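Local coordinates for carbohydrate deacetylase Agd3 (PDB 6NWZ), which probably removes acetyl groups from the fungal exopolysaccharide galactosaminogalactan, a step required for Aspergillus fumigatus biofilm formation, at residues Phe119-Gly124 with Gln211-Ile216; Ser180-Ile185 with Ala200-Asn205. All blocks are in the same frame, centred on the assembly; numbering follows the deposited sequence.

Contact 1 of 2, residues Phe119-Gly124 with Gln211-Ile216; sequences FDVYPG and QMAFFI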
loop_
_atom_site.group_PDB
_atom_site.type_symbol
_atom_site.label_atom_id
_atom_site.label_comp_id
_atom_site.label_asym_id
_atom_site.label_seq_id
_atom_site.Cartn_x
_atom_site.Cartn_y
_atom_site.Cartn_z
ATOM N N PHE A 119 -11.137 -15.436 -14.769
ATOM C CA PHE A 119 -11.707 -14.104 -14.856
ATOM C C PHE A 119 -11.521 -13.561 -16.265
ATOM O O PHE A 119 -10.662 -14.019 -17.025
ATOM C CB PHE A 119 -11.108 -13.140 -13.809
ATOM C CG PHE A 119 -9.620 -12.908 -13.941
ATOM C CD1 PHE A 119 -9.114 -12.015 -14.881
ATOM C CD2 PHE A 119 -8.731 -13.542 -13.086
ATOM C CE1 PHE A 119 -7.745 -11.789 -14.986
ATOM C CE2 PHE A 119 -7.362 -13.318 -13.184
ATOM C CZ PHE A 119 -6.870 -12.440 -14.136
ATOM N N ASP A 120 -12.351 -12.569 -16.598
ATOM C CA ASP A 120 -12.416 -11.998 -17.944
ATOM C C ASP A 120 -12.872 -13.047 -18.957
ATOM O O ASP A 120 -12.341 -13.144 -20.064
ATOM C CB ASP A 120 -11.078 -11.373 -18.351
ATOM C CG ASP A 120 -11.199 -10.469 -19.561
ATOM O OD1 ASP A 120 -12.335 -10.079 -19.904
ATOM O OD2 ASP A 120 -10.157 -10.157 -20.175
ATOM N N VAL A 121 -13.874 -13.839 -18.576
ATOM C CA VAL A 121 -14.429 -14.872 -19.439
ATOM C C VAL A 121 -15.881 -14.539 -19.755
ATOM O O VAL A 121 -16.585 -13.894 -18.970
ATOM C CB VAL A 121 -14.315 -16.281 -18.809
ATOM C CG1 VAL A 121 -12.855 -16.650 -18.596
ATOM C CG2 VAL A 121 -15.089 -16.356 -17.501
ATOM N N TYR A 122 -16.318 -14.980 -20.929
ATOM C CA TYR A 122 -17.691 -14.769 -21.372
ATOM C C TYR A 122 -18.579 -15.878 -20.819
ATOM O O TYR A 122 -18.191 -17.049 -20.861
ATOM C CB TYR A 122 -17.748 -14.743 -22.903
ATOM C CG TYR A 122 -19.134 -14.557 -23.488
ATOM C CD1 TYR A 122 -19.678 -13.287 -23.655
ATOM C CD2 TYR A 122 -19.890 -15.651 -23.894
ATOM C CE1 TYR A 122 -20.951 -13.115 -24.200
ATOM C CE2 TYR A 122 -21.158 -15.490 -24.438
ATOM C CZ TYR A 122 -21.683 -14.223 -24.589
ATOM O OH TYR A 122 -22.939 -14.069 -25.131
ATOM N N PRO A 123 -19.766 -15.550 -20.283
ATOM C CA PRO A 123 -20.615 -16.588 -19.675
ATOM C C PRO A 123 -21.071 -17.637 -20.676
ATOM O O PRO A 123 -21.820 -17.345 -21.613
ATOM C CB PRO A 123 -21.801 -15.794 -19.112
ATOM C CG PRO A 123 -21.812 -14.515 -19.878
ATOM C CD PRO A 123 -20.375 -14.214 -20.193
ATOM N N GLY A 124 -20.619 -18.870 -20.471
ATOM C CA GLY A 124 -20.960 -19.963 -21.345
ATOM C C GLY A 124 -21.224 -21.227 -20.560
ATOM O O GLY A 124 -21.204 -21.229 -19.323
ATOM N N GLN A 211 -14.650 -24.402 -9.323
ATOM C CA GLN A 211 -14.199 -23.331 -10.196
ATOM C C GLN A 211 -14.892 -22.040 -9.791
ATOM O O GLN A 211 -16.070 -22.054 -9.427
ATOM C CB GLN A 211 -14.499 -23.666 -11.663
ATOM C CG GLN A 211 -14.086 -22.602 -12.666
ATOM C CD GLN A 211 -14.384 -23.014 -14.094
ATOM O OE1 GLN A 211 -13.482 -23.378 -14.848
ATOM N NE2 GLN A 211 -15.658 -22.965 -14.471
ATOM N N MET A 212 -14.156 -20.933 -9.844
ATOM C CA MET A 212 -14.709 -19.603 -9.618
ATOM C C MET A 212 -14.511 -18.791 -10.892
ATOM O O MET A 212 -13.381 -18.660 -11.377
ATOM C CB MET A 212 -14.051 -18.922 -8.412
ATOM C CG MET A 212 -14.472 -17.468 -8.219
ATOM S SD MET A 212 -13.832 -16.674 -6.726
ATOM C CE MET A 212 -14.788 -17.479 -5.448
ATOM N N ALA A 213 -15.608 -18.262 -11.438
ATOM C CA ALA A 213 -15.605 -17.588 -12.731
ATOM C C ALA A 213 -16.118 -16.163 -12.582
ATOM O O ALA A 213 -17.185 -15.941 -12.001
ATOM C CB ALA A 213 -16.460 -18.345 -13.754
ATOM N N PHE A 214 -15.366 -15.209 -13.127
ATOM C CA PHE A 214 -15.720 -13.795 -13.101
ATOM C C PHE A 214 -16.066 -13.341 -14.514
ATOM O O PHE A 214 -15.218 -13.393 -15.413
ATOM C CB PHE A 214 -14.575 -12.953 -12.536
ATOM C CG PHE A 214 -14.462 -12.996 -11.033
ATOM C CD1 PHE A 214 -13.753 -14.003 -10.406
ATOM C CD2 PHE A 214 -15.050 -12.012 -10.251
ATOM C CE1 PHE A 214 -13.640 -14.040 -9.028
ATOM C CE2 PHE A 214 -14.943 -12.043 -8.873
ATOM C CZ PHE A 214 -14.237 -13.058 -8.260
ATOM N N PHE A 215 -17.304 -12.892 -14.708
ATOM C CA PHE A 215 -17.776 -12.379 -15.994
ATOM C C PHE A 215 -17.447 -10.903 -16.183
ATOM O O PHE A 215 -18.264 -10.135 -16.702
ATOM C CB PHE A 215 -19.277 -12.619 -16.117
ATOM C CG PHE A 215 -19.681 -14.054 -15.920
ATOM C CD1 PHE A 215 -18.970 -15.077 -16.526
ATOM C CD2 PHE A 215 -20.765 -14.378 -15.119
ATOM C CE1 PHE A 215 -19.339 -16.403 -16.343
ATOM C CE2 PHE A 215 -21.139 -15.701 -14.931
ATOM C CZ PHE A 215 -20.424 -16.712 -15.544
ATOM N N ILE A 216 -16.255 -10.479 -15.764
ATOM C CA ILE A 216 -15.825 -9.092 -15.881
ATOM C C ILE A 216 -14.314 -9.089 -16.059
ATOM O O ILE A 216 -13.614 -9.980 -15.569
ATOM C CB ILE A 216 -16.264 -8.259 -14.651
ATOM C CG1 ILE A 216 -15.833 -6.800 -14.794
ATOM C CG2 ILE A 216 -15.719 -8.857 -13.355
ATOM C CD1 ILE A 216 -16.341 -5.913 -13.687
#

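Contact 2 of 2, residues Ser180-Ile185 with Ala200-Asn205; sequences SNTKEI and AAVINN. With NAG (2-acetamido-2-deoxy-beta-D-glucopyranose), chain C.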
loop_
_atom_site.group_PDB
_atom_site.type_symbol
_atom_site.label_atom_id
_atom_site.label_comp_id
_atom_site.label_asym_id
_atom_site.label_seq_id
_atom_site.Cartn_x
_atom_site.Cartn_y
_atom_site.Cartn_z
ATOM N N SER A 180 -28.045 -26.251 -9.526
ATOM C CA SER A 180 -27.543 -27.386 -8.764
ATOM C C SER A 180 -26.036 -27.578 -8.895
ATOM O O SER A 180 -25.455 -28.323 -8.098
ATOM C CB SER A 180 -28.263 -28.667 -9.192
ATOM O OG SER A 180 -29.610 -28.646 -8.756
ATOM N N ASN A 181 -25.388 -26.931 -9.868
ATOM C CA ASN A 181 -23.938 -26.981 -9.991
ATOM C C ASN A 181 -23.278 -25.609 -10.004
ATOM O O ASN A 181 -22.046 -25.536 -10.038
ATOM C CB ASN A 181 -23.525 -27.749 -11.258
ATOM C CG ASN A 181 -24.063 -27.120 -12.534
ATOM O OD1 ASN A 181 -24.238 -25.904 -12.630
ATOM N ND2 ASN A 181 -24.326 -27.957 -13.526
ATOM N N THR A 182 -24.055 -24.527 -9.981
ATOM C CA THR A 182 -23.520 -23.177 -10.090
ATOM C C THR A 182 -24.295 -22.256 -9.161
ATOM O O THR A 182 -25.527 -22.197 -9.230
ATOM C CB THR A 182 -23.612 -22.665 -11.535
ATOM O OG1 THR A 182 -22.894 -23.547 -12.410
ATOM C CG2 THR A 182 -23.040 -21.262 -11.646
ATOM N N LYS A 183 -23.573 -21.542 -8.297
ATOM C CA LYS A 183 -24.147 -20.538 -7.413
ATOM C C LYS A 183 -23.600 -19.163 -7.775
ATOM O O LYS A 183 -22.525 -19.035 -8.365
ATOM C CB LYS A 183 -23.838 -20.836 -5.940
ATOM C CG LYS A 183 -22.375 -20.650 -5.577
ATOM C CD LYS A 183 -22.109 -21.026 -4.137
ATOM C CE LYS A 183 -22.753 -20.049 -3.178
ATOM N NZ LYS A 183 -22.377 -20.370 -1.776
ATOM N N GLU A 184 -24.352 -18.131 -7.402
ATOM C CA GLU A 184 -23.974 -16.748 -7.659
ATOM C C GLU A 184 -23.322 -16.152 -6.415
ATOM O O GLU A 184 -23.846 -16.300 -5.306
ATOM C CB GLU A 184 -25.199 -15.927 -8.066
ATOM C CG GLU A 184 -25.022 -14.426 -7.916
ATOM C CD GLU A 184 -26.238 -13.636 -8.368
ATOM O OE1 GLU A 184 -26.631 -13.749 -9.551
ATOM O OE2 GLU A 184 -26.800 -12.896 -7.535
ATOM N N ILE A 185 -22.180 -15.493 -6.602
ATOM C CA ILE A 185 -21.506 -14.799 -5.510
ATOM C C ILE A 185 -21.437 -13.293 -5.716
ATOM O O ILE A 185 -21.208 -12.561 -4.738
ATOM C CB ILE A 185 -20.086 -15.362 -5.269
ATOM C CG1 ILE A 185 -19.171 -15.030 -6.447
ATOM C CG2 ILE A 185 -20.120 -16.862 -5.036
ATOM C CD1 ILE A 185 -17.710 -15.313 -6.179
ATOM N N ALA A 200 -22.821 -11.690 -11.911
ATOM C CA ALA A 200 -21.504 -11.165 -12.240
ATOM C C ALA A 200 -20.371 -12.143 -11.983
ATOM O O ALA A 200 -19.362 -12.089 -12.686
ATOM C CB ALA A 200 -21.234 -9.882 -11.449
ATOM N N ALA A 201 -20.506 -13.025 -10.998
ATOM C CA ALA A 201 -19.491 -14.034 -10.736
ATOM C C ALA A 201 -20.165 -15.244 -10.107
ATOM O O ALA A 201 -21.168 -15.114 -9.402
ATOM C CB ALA A 201 -18.373 -13.494 -9.833
ATOM N N VAL A 202 -19.611 -16.425 -10.382
ATOM C CA VAL A 202 -20.200 -17.686 -9.957
ATOM C C VAL A 202 -19.119 -18.574 -9.356
ATOM O O VAL A 202 -17.921 -18.330 -9.507
ATOM C CB VAL A 202 -20.905 -18.431 -11.112
ATOM C CG1 VAL A 202 -22.050 -17.607 -11.671
ATOM C CG2 VAL A 202 -19.911 -18.789 -12.213
ATOM N N ILE A 203 -19.571 -19.617 -8.663
ATOM C CA ILE A 203 -18.733 -20.732 -8.243
ATOM C C ILE A 203 -19.360 -22.008 -8.781
ATOM O O ILE A 203 -20.551 -22.258 -8.568
ATOM C CB ILE A 203 -18.586 -20.809 -6.713
ATOM C CG1 ILE A 203 -17.764 -19.641 -6.176
ATOM C CG2 ILE A 203 -17.924 -22.110 -6.317
ATOM C CD1 ILE A 203 -17.504 -19.744 -4.687
ATOM N N ASN A 204 -18.565 -22.806 -9.484
ATOM C CA ASN A 204 -19.041 -24.029 -10.109
ATOM C C ASN A 204 -18.585 -25.238 -9.308
ATOM O O ASN A 204 -17.481 -25.255 -8.755
ATOM C CB ASN A 204 -18.530 -24.149 -11.546
ATOM C CG ASN A 204 -18.918 -22.970 -12.405
ATOM O OD1 ASN A 204 -18.059 -22.262 -12.927
ATOM N ND2 ASN A 204 -20.219 -22.755 -12.565
ATOM N N ASN A 205 -19.443 -26.250 -9.252
ATOM C CA ASN A 205 -19.080 -27.562 -8.726
ATOM C C ASN A 205 -19.529 -28.574 -9.771
ATOM O O ASN A 205 -20.702 -28.952 -9.816
ATOM C CB ASN A 205 -19.720 -27.821 -7.369
ATOM C CG ASN A 205 -19.207 -29.090 -6.722
ATOM O OD1 ASN A 205 -19.126 -30.140 -7.359
ATOM N ND2 ASN A 205 -18.848 -28.997 -5.449
HETATM C C1 NAG C . -27.734 -29.758 -12.891
HETATM C C2 NAG C . -28.353 -30.851 -13.768
HETATM C C3 NAG C . -28.484 -32.155 -12.982
HETATM C C4 NAG C . -27.151 -32.547 -12.356
HETATM C C5 NAG C . -26.610 -31.390 -11.524
HETATM C C6 NAG C . -25.243 -31.663 -10.936
HETATM C C7 NAG C . -30.000 -30.551 -15.563
HETATM C C8 NAG C . -31.380 -30.079 -15.912
HETATM N N2 NAG C . -29.650 -30.438 -14.278
HETATM O O3 NAG C . -28.935 -33.181 -13.859
HETATM O O4 NAG C . -27.320 -33.684 -11.516
HETATM O O5 NAG C . -26.485 -30.221 -12.346
HETATM O O6 NAG C . -24.248 -31.798 -11.941
HETATM O O7 NAG C . -29.236 -31.011 -16.406
#

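Contact 1 of 2, residues Phe119-Gly124 with Gln211-Ile216
Pro123 lies as a blunt knob over one face of the Phe215 ring: its CB sits 3.8 Å from the ring centroid and 14° off the ring normal, a CH-pi contact. The same ring meets Val121 O at its edge, in plane, so one face is taken by the proline and part of its rim by the chain that leads there. With Phe215 CG anti to its own carbonyl carbon (chi1 -55°), the ring comes closer to Val121-Pro123 than its CB direction alone would suggest. The same carbonyl oxygen also receives the Phe215 CA-H, CA to O 3.5 Å. Val121 fills the step next to this hollow: its CG2 reaches Phe214 O at 3.6 Å and rests more loosely on Phe215 CD1 at 4.2 Å. At the other end Phe119 and Phe214 touch through their CB atoms, 3.7 Å apart, while both rings lead away from the opposing segment and meet Phe218. Taken end to end, 119-123 and 213-216 run nearly at right angles, because the chain turns off after strand 115-119. Polar links are slight: weak hydrogen bonds join Asp120 N to Ile216 O (3.1 Å) and Val121 N to Phe214 O (3.5 Å). Ala129 and Val202 also touch Phe215, so the packing extends to strands 129-131 and 198-206 of the CBM87 module. Where two parallel strands end and their chains part, shape rather than strong hydrogen bonding joins the loop to the strand end, and the aromatic ring gives the proline a flat apolar seat.

Contact 2 of 2, residues Ser180-Ile185 with Ala200-Asn205
Thr182 OG1 is gripped by two amides, one from the preceding residue and one from the partner strand: it donates to Asn181 OD1 at 2.7 Å and accepts from Asn204 ND2 at 2.8 Å. The second bond is bent at the hydrogen (130°), though OG1 lies close to the amide plane of Asn204. Thr182 and Asn204 stand side by side as a non-hydrogen-bonded pair; with OG1 beside the backbone N (chi1 -58°), the methyl CG2 falls anti to that N and rests on Val202 CB, 3.6 Å away. Phe127 O also takes Asn204 ND2, while Gln211 NE2 reaches Asn204 OD1, so the amide is held at both ends. Lys183 and Ile203 form the hydrogen-bonded pair: Lys183 N to Ile203 O is 3.1 Å and Ile203 N to Lys183 O 3.0 Å. Further backbone hydrogen bonds run from Asn205 N to Asn181 O and from Ile185 N to Ala201 O. The side chains of Ile185 and Ile203 cross at about a right angle, CG2 of the first 3.8 Å from CG1 of the second, and Lys183 NZ forms salt bridges with Asp149 and Asp152. Asn181 ND2 lies 3.3 Å from O5 of a protein-linked N-acetylglucosamine. The ladder sets the Thr182-Asn204 polar pair, with Val202 beside it, on one face and the Ile185-Ile203 packing on the other; used as donor and acceptor, the hydroxyl is probably held in one rotation.

How the contacts relate
Contact 2 is nested in the chain loop that contact 1 closes, and their centres lie about 10 Å apart. Strands 198-206 and 209-214 follow one another and pair antiparallel, so each contact lends the other a neighbouring strand: Ala213 O is 3.0 Å from Val202 N, a probable hydrogen bond, and Met212 CE packs on Ile203 CD1 at 3.6 Å. At the end joining these strands, the Asn205 side chain of contact 2 is about 5 Å from a zinc ion bound by Glu210 and Leu684; the side chain of Ala213 in contact 1 is about 11 Å from that of Glu210. That zinc is distinct from the one held by Asp256, His388 and His392 in the deacetylase domain.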